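Local structure of secretion activator protein, hypothetical (Brucella abortus bv. 1 str. 9-941, 7DNP) at residues D83-D88 / N132-A137; A38-W43 / K58-D63; K3-K8 / L167-D172. The protein is a muramidase-type autolysin of the type IV secretion system that probably cleaves the glycan strands of peptidoglycan. One frame throughout, in Å; residues are numbered along the deposited sequence.

Contact 1 of 3, residues D83-D88 / N132-A137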
loop_
_atom_site.group_PDB
_atom_site.type_symbol
_atom_site.label_atom_id
_atom_site.label_comp_id
_atom_site.label_asym_id
_atom_site.label_seq_id
_atom_site.Cartn_x
_atom_site.Cartn_y
_atom_site.Cartn_z
ATOM N N ASP A 83 0.802 -7.840 6.325
ATOM C CA ASP A 83 0.409 -7.757 4.921
ATOM C C ASP A 83 -0.382 -6.483 4.644
ATOM O O ASP A 83 -0.086 -5.754 3.692
ATOM C CB ASP A 83 -0.389 -9.004 4.517
ATOM C CG ASP A 83 -1.483 -9.374 5.518
ATOM O OD1 ASP A 83 -1.784 -8.578 6.431
ATOM O OD2 ASP A 83 -2.057 -10.478 5.377
ATOM N N HIS A 84 -1.369 -6.177 5.494
ATOM C CA HIS A 84 -2.220 -5.013 5.250
ATOM C C HIS A 84 -1.441 -3.713 5.390
ATOM O O HIS A 84 -1.598 -2.799 4.570
ATOM C CB HIS A 84 -3.419 -5.019 6.199
ATOM C CG HIS A 84 -4.315 -3.829 6.041
ATOM N ND1 HIS A 84 -5.111 -3.640 4.933
ATOM C CD2 HIS A 84 -4.531 -2.761 6.846
ATOM C CE1 HIS A 84 -5.785 -2.510 5.063
ATOM N NE2 HIS A 84 -5.449 -1.957 6.214
ATOM N N ALA A 85 -0.609 -3.606 6.428
ATOM C CA ALA A 85 0.196 -2.403 6.610
ATOM C C ALA A 85 1.114 -2.170 5.418
ATOM O O ALA A 85 1.301 -1.030 4.980
ATOM C CB ALA A 85 1.019 -2.510 7.894
ATOM N N THR A 86 1.702 -3.241 4.886
ATOM C CA THR A 86 2.606 -3.109 3.751
ATOM C C THR A 86 1.840 -2.797 2.472
ATOM O O THR A 86 2.298 -1.997 1.645
ATOM C CB THR A 86 3.426 -4.388 3.606
ATOM O OG1 THR A 86 4.095 -4.653 4.846
ATOM C CG2 THR A 86 4.454 -4.252 2.493
ATOM N N LEU A 87 0.659 -3.399 2.305
ATOM C CA LEU A 87 -0.155 -3.146 1.117
ATOM C C LEU A 87 -0.567 -1.681 1.022
ATOM O O LEU A 87 -0.464 -1.066 -0.047
ATOM C CB LEU A 87 -1.392 -4.045 1.126
ATOM C CG LEU A 87 -2.470 -3.737 0.083
ATOM C CD1 LEU A 87 -1.957 -3.977 -1.328
ATOM C CD2 LEU A 87 -3.724 -4.564 0.353
ATOM N N ASP A 88 -1.056 -1.103 2.120
ATOM C CA ASP A 88 -1.509 0.282 2.032
ATOM C C ASP A 88 -0.352 1.228 1.743
ATOM O O ASP A 88 -0.489 2.149 0.928
ATOM C CB ASP A 88 -2.230 0.716 3.303
ATOM C CG ASP A 88 -2.864 2.083 3.147
ATOM O OD1 ASP A 88 -3.936 2.162 2.519
ATOM O OD2 ASP A 88 -2.270 3.082 3.608
ATOM N N ASN A 132 3.700 -1.737 13.993
ATOM C CA ASN A 132 3.887 -0.430 14.618
ATOM C C ASN A 132 5.139 0.256 14.096
ATOM O O ASN A 132 5.120 1.462 13.816
ATOM C CB ASN A 132 3.947 -0.568 16.140
ATOM C CG ASN A 132 2.573 -0.717 16.763
ATOM O OD1 ASN A 132 1.670 0.068 16.488
ATOM N ND2 ASN A 132 2.404 -1.739 17.594
ATOM N N GLU A 133 6.235 -0.493 13.949
ATOM C CA GLU A 133 7.482 0.124 13.508
ATOM C C GLU A 133 7.422 0.535 12.043
ATOM O O GLU A 133 8.019 1.549 11.665
ATOM C CB GLU A 133 8.653 -0.823 13.754
ATOM C CG GLU A 133 9.089 -0.842 15.208
ATOM C CD GLU A 133 10.190 -1.834 15.479
ATOM O OE1 GLU A 133 10.996 -2.094 14.562
ATOM O OE2 GLU A 133 10.252 -2.347 16.616
ATOM N N LEU A 134 6.708 -0.229 11.208
ATOM C CA LEU A 134 6.566 0.151 9.805
ATOM C C LEU A 134 5.704 1.399 9.656
ATOM O O LEU A 134 6.025 2.291 8.862
ATOM C CB LEU A 134 5.977 -1.006 8.998
ATOM C CG LEU A 134 5.715 -0.737 7.511
ATOM C CD1 LEU A 134 7.015 -0.474 6.751
ATOM C CD2 LEU A 134 4.946 -1.891 6.880
ATOM N N CYS A 135 4.606 1.486 10.412
ATOM C CA CYS A 135 3.765 2.675 10.327
ATOM C C CYS A 135 4.489 3.909 10.864
ATOM O O CYS A 135 4.321 5.012 10.329
ATOM C CB CYS A 135 2.447 2.432 11.062
ATOM S SG CYS A 135 1.371 1.213 10.223
ATOM N N ASP A 136 5.311 3.744 11.908
ATOM C CA ASP A 136 6.131 4.855 12.392
ATOM C C ASP A 136 7.147 5.274 11.339
ATOM O O ASP A 136 7.325 6.466 11.064
ATOM C CB ASP A 136 6.862 4.469 13.683
ATOM C CG ASP A 136 5.947 4.379 14.891
ATOM O OD1 ASP A 136 4.774 4.811 14.827
ATOM O OD2 ASP A 136 6.421 3.857 15.919
ATOM N N ALA A 137 7.855 4.297 10.764
ATOM C CA ALA A 137 8.838 4.594 9.726
ATOM C C ALA A 137 8.190 5.239 8.509
ATOM O O ALA A 137 8.820 6.054 7.825
ATOM C CB ALA A 137 9.571 3.313 9.324
#

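Contact 2 of 3, residues A38-W43 / K58-D63. With H9U ((2R)-2-[[(2S)-2-[[(2R)-2-[(2R,3S,4R,5R,6S)-5-acetamido-3-[(2S,3R,4R,5S,6R)-3-acetamido-6-(hydroxymethyl)-4,5-bis(oxidanyl)oxan-2-yl]oxy-2-(hydroxymethyl)-6-oxidanyl-oxan-4-yl]oxypropanoyl]amino]propanoyl]amino]pentanedioic acid), chain B.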
loop_
_atom_site.group_PDB
_atom_site.type_symbol
_atom_site.label_atom_id
_atom_site.label_comp_id
_atom_site.label_asym_id
_atom_site.label_seq_id
_atom_site.Cartn_x
_atom_site.Cartn_y
_atom_site.Cartn_z
ATOM N N ALA A 38 -0.382 6.996 -14.256
ATOM C CA ALA A 38 0.870 6.293 -14.518
ATOM C C ALA A 38 0.728 4.806 -14.236
ATOM O O ALA A 38 1.304 3.970 -14.942
ATOM C CB ALA A 38 1.995 6.890 -13.674
ATOM N N THR A 39 -0.043 4.457 -13.211
ATOM C CA THR A 39 -0.240 3.048 -12.892
ATOM C C THR A 39 -1.081 2.357 -13.959
ATOM O O THR A 39 -0.779 1.227 -14.354
ATOM C CB THR A 39 -0.874 2.918 -11.509
ATOM O OG1 THR A 39 0.064 3.368 -10.523
ATOM C CG2 THR A 39 -1.259 1.468 -11.207
ATOM N N LEU A 40 -2.126 3.026 -14.456
ATOM C CA LEU A 40 -2.903 2.442 -15.545
ATOM C C LEU A 40 -2.065 2.352 -16.814
ATOM O O LEU A 40 -2.199 1.404 -17.594
ATOM C CB LEU A 40 -4.168 3.263 -15.798
ATOM C CG LEU A 40 -5.140 2.695 -16.840
ATOM C CD1 LEU A 40 -5.484 1.240 -16.528
ATOM C CD2 LEU A 40 -6.409 3.535 -16.904
ATOM N N SER A 41 -1.195 3.337 -17.038
ATOM C CA SER A 41 -0.293 3.277 -18.185
ATOM C C SER A 41 0.620 2.054 -18.105
ATOM O O SER A 41 0.833 1.356 -19.108
ATOM C CB SER A 41 0.525 4.567 -18.263
ATOM O OG SER A 41 -0.299 5.642 -18.669
ATOM N N ALA A 42 1.149 1.768 -16.910
ATOM C CA ALA A 42 1.986 0.588 -16.720
ATOM C C ALA A 42 1.214 -0.693 -17.002
ATOM O O ALA A 42 1.777 -1.667 -17.518
ATOM C CB ALA A 42 2.543 0.575 -15.301
ATOM N N TRP A 43 -0.074 -0.722 -16.655
ATOM C CA TRP A 43 -0.882 -1.906 -16.924
ATOM C C TRP A 43 -1.147 -2.063 -18.416
ATOM O O TRP A 43 -1.034 -3.171 -18.958
ATOM C CB TRP A 43 -2.201 -1.826 -16.156
ATOM C CG TRP A 43 -2.994 -3.093 -16.188
ATOM C CD1 TRP A 43 -4.020 -3.401 -17.041
ATOM C CD2 TRP A 43 -2.826 -4.230 -15.337
ATOM N NE1 TRP A 43 -4.502 -4.658 -16.766
ATOM C CE2 TRP A 43 -3.786 -5.186 -15.724
ATOM C CE3 TRP A 43 -1.958 -4.531 -14.282
ATOM C CZ2 TRP A 43 -3.904 -6.422 -15.092
ATOM C CZ3 TRP A 43 -2.081 -5.753 -13.656
ATOM C CH2 TRP A 43 -3.045 -6.684 -14.061
ATOM N N LYS A 58 -13.959 -1.450 -12.171
ATOM C CA LYS A 58 -13.541 -1.991 -10.882
ATOM C C LYS A 58 -12.818 -3.324 -11.041
ATOM O O LYS A 58 -11.903 -3.623 -10.269
ATOM C CB LYS A 58 -14.750 -2.140 -9.955
ATOM C CG LYS A 58 -14.396 -2.502 -8.520
ATOM C CD LYS A 58 -15.621 -2.458 -7.607
ATOM C CE LYS A 58 -15.228 -2.664 -6.150
ATOM N NZ LYS A 58 -16.412 -2.858 -5.262
ATOM N N THR A 59 -13.199 -4.127 -12.038
ATOM C CA THR A 59 -12.503 -5.387 -12.278
ATOM C C THR A 59 -11.039 -5.150 -12.622
ATOM O O THR A 59 -10.148 -5.817 -12.085
ATOM C CB THR A 59 -13.189 -6.173 -13.396
ATOM O OG1 THR A 59 -14.469 -6.619 -12.947
ATOM C CG2 THR A 59 -12.349 -7.392 -13.790
ATOM N N LYS A 60 -10.765 -4.198 -13.520
ATOM C CA LYS A 60 -9.374 -3.929 -13.867
ATOM C C LYS A 60 -8.628 -3.307 -12.694
ATOM O O LYS A 60 -7.464 -3.643 -12.450
ATOM C CB LYS A 60 -9.284 -3.030 -15.100
ATOM C CG LYS A 60 -7.853 -2.892 -15.623
ATOM C CD LYS A 60 -7.767 -1.987 -16.838
ATOM C CE LYS A 60 -8.047 -2.745 -18.119
ATOM N NZ LYS A 60 -7.731 -1.899 -19.304
ATOM N N ALA A 61 -9.276 -2.397 -11.959
ATOM C CA ALA A 61 -8.653 -1.846 -10.757
ATOM C C ALA A 61 -8.296 -2.949 -9.770
ATOM O O ALA A 61 -7.219 -2.928 -9.165
ATOM C CB ALA A 61 -9.580 -0.821 -10.102
ATOM N N THR A 62 -9.182 -3.936 -9.614
ATOM C CA THR A 62 -8.899 -5.042 -8.704
ATOM C C THR A 62 -7.720 -5.876 -9.194
ATOM O O THR A 62 -6.871 -6.283 -8.394
ATOM C CB THR A 62 -10.146 -5.909 -8.522
ATOM O OG1 THR A 62 -11.232 -5.093 -8.064
ATOM C CG2 THR A 62 -9.894 -7.010 -7.502
ATOM N N ASP A 63 -7.641 -6.140 -10.501
ATOM C CA ASP A 63 -6.489 -6.875 -11.020
ATOM C C ASP A 63 -5.200 -6.096 -10.797
ATOM O O ASP A 63 -4.153 -6.679 -10.494
ATOM C CB ASP A 63 -6.662 -7.177 -12.508
ATOM C CG ASP A 63 -7.852 -8.069 -12.798
ATOM O OD1 ASP A 63 -8.216 -8.900 -11.939
ATOM O OD2 ASP A 63 -8.423 -7.940 -13.900
HETATM C C22 H9U B . -1.351 7.728 -4.770
HETATM C C24 H9U B . -1.886 9.809 -3.594
HETATM C C26 H9U B . -2.848 7.359 -4.729
HETATM C C28 H9U B . -3.386 9.484 -3.674
HETATM C C23 H9U B . -1.131 9.191 -4.705
HETATM C C25 H9U B . 0.347 6.436 -5.790
HETATM C C27 H9U B . 0.367 5.229 -6.759
HETATM C C29 H9U B . 1.644 4.487 -6.655
HETATM C C30 H9U B . 2.820 5.365 -6.806
HETATM C C31 H9U B . 2.766 6.486 -5.758
HETATM C C32 H9U B . 0.916 10.590 -4.896
HETATM C C33 H9U B . -3.012 5.892 -4.483
HETATM C C34 H9U B . 3.979 7.362 -5.846
HETATM C C35 H9U B . -1.360 11.954 -2.349
HETATM C C36 H9U B . 1.972 10.895 -3.839
HETATM C C37 H9U B . -1.767 3.808 -7.303
HETATM C C38 H9U B . 1.552 10.470 -6.271
HETATM C C39 H9U B . 3.173 10.187 -1.731
HETATM C C40 H9U B . -1.231 13.473 -2.303
HETATM C C41 H9U B . -2.817 2.845 -6.751
HETATM C C42 H9U B . 4.497 9.664 -2.278
HETATM C C43 H9U B . 6.590 10.107 -3.659
HETATM C C44 H9U B . 2.823 9.429 -0.465
HETATM C C45 H9U B . 6.367 9.682 -5.104
HETATM C C46 H9U B . 7.591 11.253 -3.654
HETATM C C47 H9U B . 9.026 10.734 -3.574
HETATM C C48 H9U B . 10.032 11.881 -3.517
HETATM N N18 H9U B . -1.764 11.298 -3.569
HETATM N N19 H9U B . -0.739 4.287 -6.389
HETATM N N20 H9U B . 2.172 9.929 -2.752
HETATM N N21 H9U B . 5.322 10.557 -3.098
HETATM O O01 H9U B . -0.775 7.221 -5.997
HETATM O O02 H9U B . -3.601 8.039 -3.669
HETATM O O03 H9U B . 1.547 7.274 -5.948
HETATM O O04 H9U B . 0.328 9.370 -4.498
HETATM O O05 H9U B . -3.901 9.996 -4.835
HETATM O O06 H9U B . 1.699 3.407 -7.664
HETATM O O07 H9U B . 4.027 4.603 -6.620
HETATM O O08 H9U B . -4.387 5.657 -4.335
HETATM O O09 H9U B . 4.031 7.957 -7.112
HETATM O O10 H9U B . -1.125 11.314 -1.377
HETATM O O11 H9U B . 2.611 11.890 -3.887
HETATM O O12 H9U B . -1.805 4.135 -8.447
HETATM O O13 H9U B . 4.826 8.546 -2.044
HETATM O O14 H9U B . 7.030 8.721 -5.581
HETATM O O15 H9U B . 5.525 10.292 -5.815
HETATM O O16 H9U B . 9.619 13.072 -3.519
HETATM O O17 H9U B . 11.267 11.629 -3.471
#

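Contact 3 of 3, residues K3-K8 / L167-D172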
loop_
_atom_site.group_PDB
_atom_site.type_symbol
_atom_site.label_atom_id
_atom_site.label_comp_id
_atom_site.label_asym_id
_atom_site.label_seq_id
_atom_site.Cartn_x
_atom_site.Cartn_y
_atom_site.Cartn_z
ATOM N N LYS A 3 -3.118 -15.074 2.838
ATOM C CA LYS A 3 -3.942 -15.113 1.632
ATOM C C LYS A 3 -5.300 -14.459 1.847
ATOM O O LYS A 3 -5.776 -13.706 0.990
ATOM C CB LYS A 3 -4.115 -16.562 1.172
ATOM C CG LYS A 3 -5.218 -16.769 0.133
ATOM C CD LYS A 3 -5.378 -18.246 -0.209
ATOM C CE LYS A 3 -6.505 -18.478 -1.209
ATOM N NZ LYS A 3 -6.636 -19.929 -1.533
ATOM N N GLY A 4 -5.938 -14.733 2.985
ATOM C CA GLY A 4 -7.287 -14.258 3.239
ATOM C C GLY A 4 -7.404 -12.774 3.527
ATOM O O GLY A 4 -8.528 -12.270 3.604
ATOM N N THR A 5 -6.285 -12.066 3.688
ATOM C CA THR A 5 -6.364 -10.646 4.005
ATOM C C THR A 5 -6.825 -9.822 2.809
ATOM O O THR A 5 -7.501 -8.801 2.989
ATOM C CB THR A 5 -5.010 -10.141 4.505
ATOM O OG1 THR A 5 -4.573 -10.946 5.608
ATOM C CG2 THR A 5 -5.113 -8.680 4.959
ATOM N N PHE A 6 -6.483 -10.244 1.590
ATOM C CA PHE A 6 -6.796 -9.434 0.414
ATOM C C PHE A 6 -8.301 -9.222 0.275
ATOM O O PHE A 6 -8.766 -8.090 0.085
ATOM C CB PHE A 6 -6.212 -10.083 -0.841
ATOM C CG PHE A 6 -6.240 -9.196 -2.050
ATOM C CD1 PHE A 6 -5.413 -8.084 -2.134
ATOM C CD2 PHE A 6 -7.097 -9.471 -3.107
ATOM C CE1 PHE A 6 -5.441 -7.261 -3.254
ATOM C CE2 PHE A 6 -7.127 -8.655 -4.232
ATOM C CZ PHE A 6 -6.303 -7.550 -4.305
ATOM N N ALA A 7 -9.079 -10.301 0.385
ATOM C CA ALA A 7 -10.534 -10.196 0.331
ATOM C C ALA A 7 -11.093 -9.360 1.476
ATOM O O ALA A 7 -12.168 -8.765 1.337
ATOM C CB ALA A 7 -11.158 -11.588 0.349
ATOM N N LYS A 8 -10.394 -9.310 2.611
ATOM C CA LYS A 8 -10.864 -8.518 3.741
ATOM C C LYS A 8 -10.473 -7.054 3.597
ATOM O O LYS A 8 -11.246 -6.165 3.968
ATOM C CB LYS A 8 -10.306 -9.080 5.050
ATOM C CG LYS A 8 -11.018 -10.312 5.583
ATOM C CD LYS A 8 -10.364 -10.792 6.876
ATOM C CE LYS A 8 -11.385 -11.370 7.847
ATOM N NZ LYS A 8 -11.867 -12.713 7.418
ATOM N N LEU A 167 -3.253 -4.043 12.956
ATOM C CA LEU A 167 -3.144 -4.723 14.243
ATOM C C LEU A 167 -4.353 -5.613 14.506
ATOM O O LEU A 167 -4.212 -6.697 15.087
ATOM C CB LEU A 167 -2.980 -3.696 15.361
ATOM C CG LEU A 167 -1.705 -2.855 15.267
ATOM C CD1 LEU A 167 -1.799 -1.616 16.136
ATOM C CD2 LEU A 167 -0.497 -3.679 15.648
ATOM N N ALA A 168 -5.541 -5.175 14.083
ATOM C CA ALA A 168 -6.729 -6.014 14.196
ATOM C C ALA A 168 -6.581 -7.284 13.365
ATOM O O ALA A 168 -6.768 -8.394 13.876
ATOM C CB ALA A 168 -7.969 -5.227 13.772
ATOM N N PHE A 169 -6.234 -7.139 12.076
ATOM C CA PHE A 169 -6.011 -8.304 11.224
ATOM C C PHE A 169 -4.986 -9.255 11.830
ATOM O O PHE A 169 -5.119 -10.478 11.707
ATOM C CB PHE A 169 -5.541 -7.865 9.832
ATOM C CG PHE A 169 -6.638 -7.346 8.946
ATOM C CD1 PHE A 169 -7.942 -7.794 9.087
ATOM C CD2 PHE A 169 -6.361 -6.403 7.965
ATOM C CE1 PHE A 169 -8.952 -7.309 8.259
ATOM C CE2 PHE A 169 -7.358 -5.915 7.140
ATOM C CZ PHE A 169 -8.656 -6.368 7.286
ATOM N N SER A 170 -3.969 -8.709 12.501
ATOM C CA SER A 170 -2.917 -9.519 13.106
ATOM C C SER A 170 -3.440 -10.468 14.179
ATOM O O SER A 170 -2.776 -11.464 14.490
ATOM C CB SER A 170 -1.842 -8.598 13.695
ATOM O OG SER A 170 -1.256 -9.163 14.850
ATOM N N ARG A 171 -4.608 -10.189 14.756
ATOM C CA ARG A 171 -5.207 -11.075 15.747
ATOM C C ARG A 171 -6.521 -11.678 15.257
ATOM O O ARG A 171 -7.296 -12.205 16.059
ATOM C CB ARG A 171 -5.403 -10.335 17.071
ATOM C CG ARG A 171 -4.205 -9.467 17.429
ATOM C CD ARG A 171 -4.082 -9.215 18.915
ATOM N NE ARG A 171 -2.702 -8.903 19.279
ATOM C CZ ARG A 171 -1.859 -9.767 19.837
ATOM N NH1 ARG A 171 -0.621 -9.393 20.130
ATOM N NH2 ARG A 171 -2.255 -11.003 20.120
ATOM N N ASP A 172 -6.781 -11.613 13.951
ATOM C CA ASP A 172 -7.942 -12.260 13.352
ATOM C C ASP A 172 -7.662 -13.752 13.213
ATOM O O ASP A 172 -6.718 -14.150 12.520
ATOM C CB ASP A 172 -8.254 -11.631 11.994
ATOM C CG ASP A 172 -9.588 -12.089 11.417
ATOM O OD1 ASP A 172 -9.811 -13.313 11.298
ATOM O OD2 ASP A 172 -10.416 -11.217 11.073
#

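Contact 1 of 3, residues D83-D88 / N132-A137
Leu134 spans most of the gap between two helices that run nearly parallel, and one methyl of it does the touching on Ala85 and Thr86. Its CG stands anti to the backbone N (chi1 178°), which puts the branch beside helix 82-93, where CD2 meets it. There CD2 lies 4.1 Å from Ala85 CB and 3.5 Å from Thr86 OG1. The side chains of Thr86 and Leu134 cross at about a right angle. The Thr86 torsion (chi1 -55°) sets OG1 beside the backbone N and CG2 anti to it, and the hydroxyl is the branch that meets the methyl. That hydroxyl is satisfied within its own helix by the carbonyl of Val82, one turn back, which is consistent with its lying against a methyl.

The axes are 10.1 Å apart at an angle of 16°, and Ala85 and Cys135 are the nearest pair in register, CA to CA 7.2 Å. This is buried helix-to-helix packing in a mainly helical muramidase of the lysozyme clan, joining helix 82-93 of the glycosyl hydrolase 108 region to helix 127-142 of the predicted peptidoglycan domain. Cys135 adds a lighter touch, its SG lying 4.4 Å from Ala85 CB, while the same side chain also rests on Val159 and Arg163 of helix 148-170. Asp88, a turn further along, bridges the two regions by charge, its OD2 forming salt bridges with Arg138 and Arg158.

Contact 2 of 3, residues A38-W43 / K58-D63
Trp43 and Lys60 form the broad part of this contact, where helix 38-43 meets helix 58-63 almost at a right angle, 85° between their directions. The first bond of the Trp43 side chain is directed at the other helix, and the indole lies across Lys60 and Asp63, its two ends meeting different residues. At the pyrrole end, NE1 lies 4.0 Å from Lys60 CG, with the aliphatic chain of the lysine passing the ring obliquely. At the benzene end, CH2 comes to 3.7 Å from the backbone Asp63 O and CZ2 to 3.9 Å from Asp63 CB. The plane of the Asp63 carboxylate is turned only 22° from that of the ring. Leu40 is the buried member: its CD1 lies 4.0 Å from Lys60 CD, the two side chains crossing at about a right angle, and Val48 and Leu56 lie against the same leucine.

The outer side is looser and more polar. Trp43, Lys60 and Asp63 all remain partly exposed, and the charges of the last two are paired beyond the contact. The Lys60 chain, bent at its third torsion (chi3 -85°), carries NZ to a salt bridge with Glu44, while Asp63 OD1 pairs with Arg66.

Away from this packing, Thr39 turns to the bound muropeptide, where OG1 donates to H9U O12 over 2.9 Å and takes a weak bond from H9U O06. The same hydroxyl is hydrogen-bonded to Tyr69 OH, which also binds the ligand. Helix 37-44 thus presents one side to helix 58-70 and another to the sugar-binding pocket of the glycosyl hydrolase 108 muramidase, here the N-terminal part of a longer protein.

Contact 3 of 3, residues K3-K8 / L167-D172
Phe169, the first residue of 167-172 to meet the other segment, sits on helix 148-170 and packs against Thr5 and Lys8. With CG beside the backbone N (chi1 -77°), the ring lies against these two residues and is touched at two places. Thr5 CG2 lies 4.0 Å from Phe169 CD2, and Lys8 CB is 3.9 Å from Phe169 CZ. The lysine chain slides past the ring in the opposite direction, with its CD 4.0 Å from Phe169 CE1.

Further on, Arg171 pairs with Asp128 in a salt bridge. Asp172 then comes back to the lysine: its OD2 is 3.4 Å from Lys8 CE but 4.2 Å from Lys8 NZ, so the opposite charges are near each other without forming a salt bridge. Its OD1 accepts from the backbone N of Ala174, which fixes one oxygen of the carboxylate.

The contact brings the start of the modelled chain near its last modelled residues. Leu175, the first residue of the appended tag, lies on Thr5, Lys8 and Phe169; Trp70 of helix 58-70 also touches Thr5, and His84 of helix 82-93 meets the Phe169 ring edge-to-face.

From the N terminus, the chain opens contact 3 at 3-8, and this loop closes only at 167-172, 159 residues on, enclosing both other contacts. Contact 2 closes first, a short loop beside the ligand that takes in helix 50-54. Contact 1 follows in series, from 83-88 to 132-137, and links the glycosyl hydrolase 108 and peptidoglycan-domain regions. Contacts 1 and 2 lie on opposite sides of the chain's centre, their own centres 23 Å apart, and do not touch. Contacts 1 and 3 do meet: a probable hydrogen bond of 2.6 Å joins Asp83 OD2 to Thr5 OG1, tying helix 82-93 to the chain's N-terminal end.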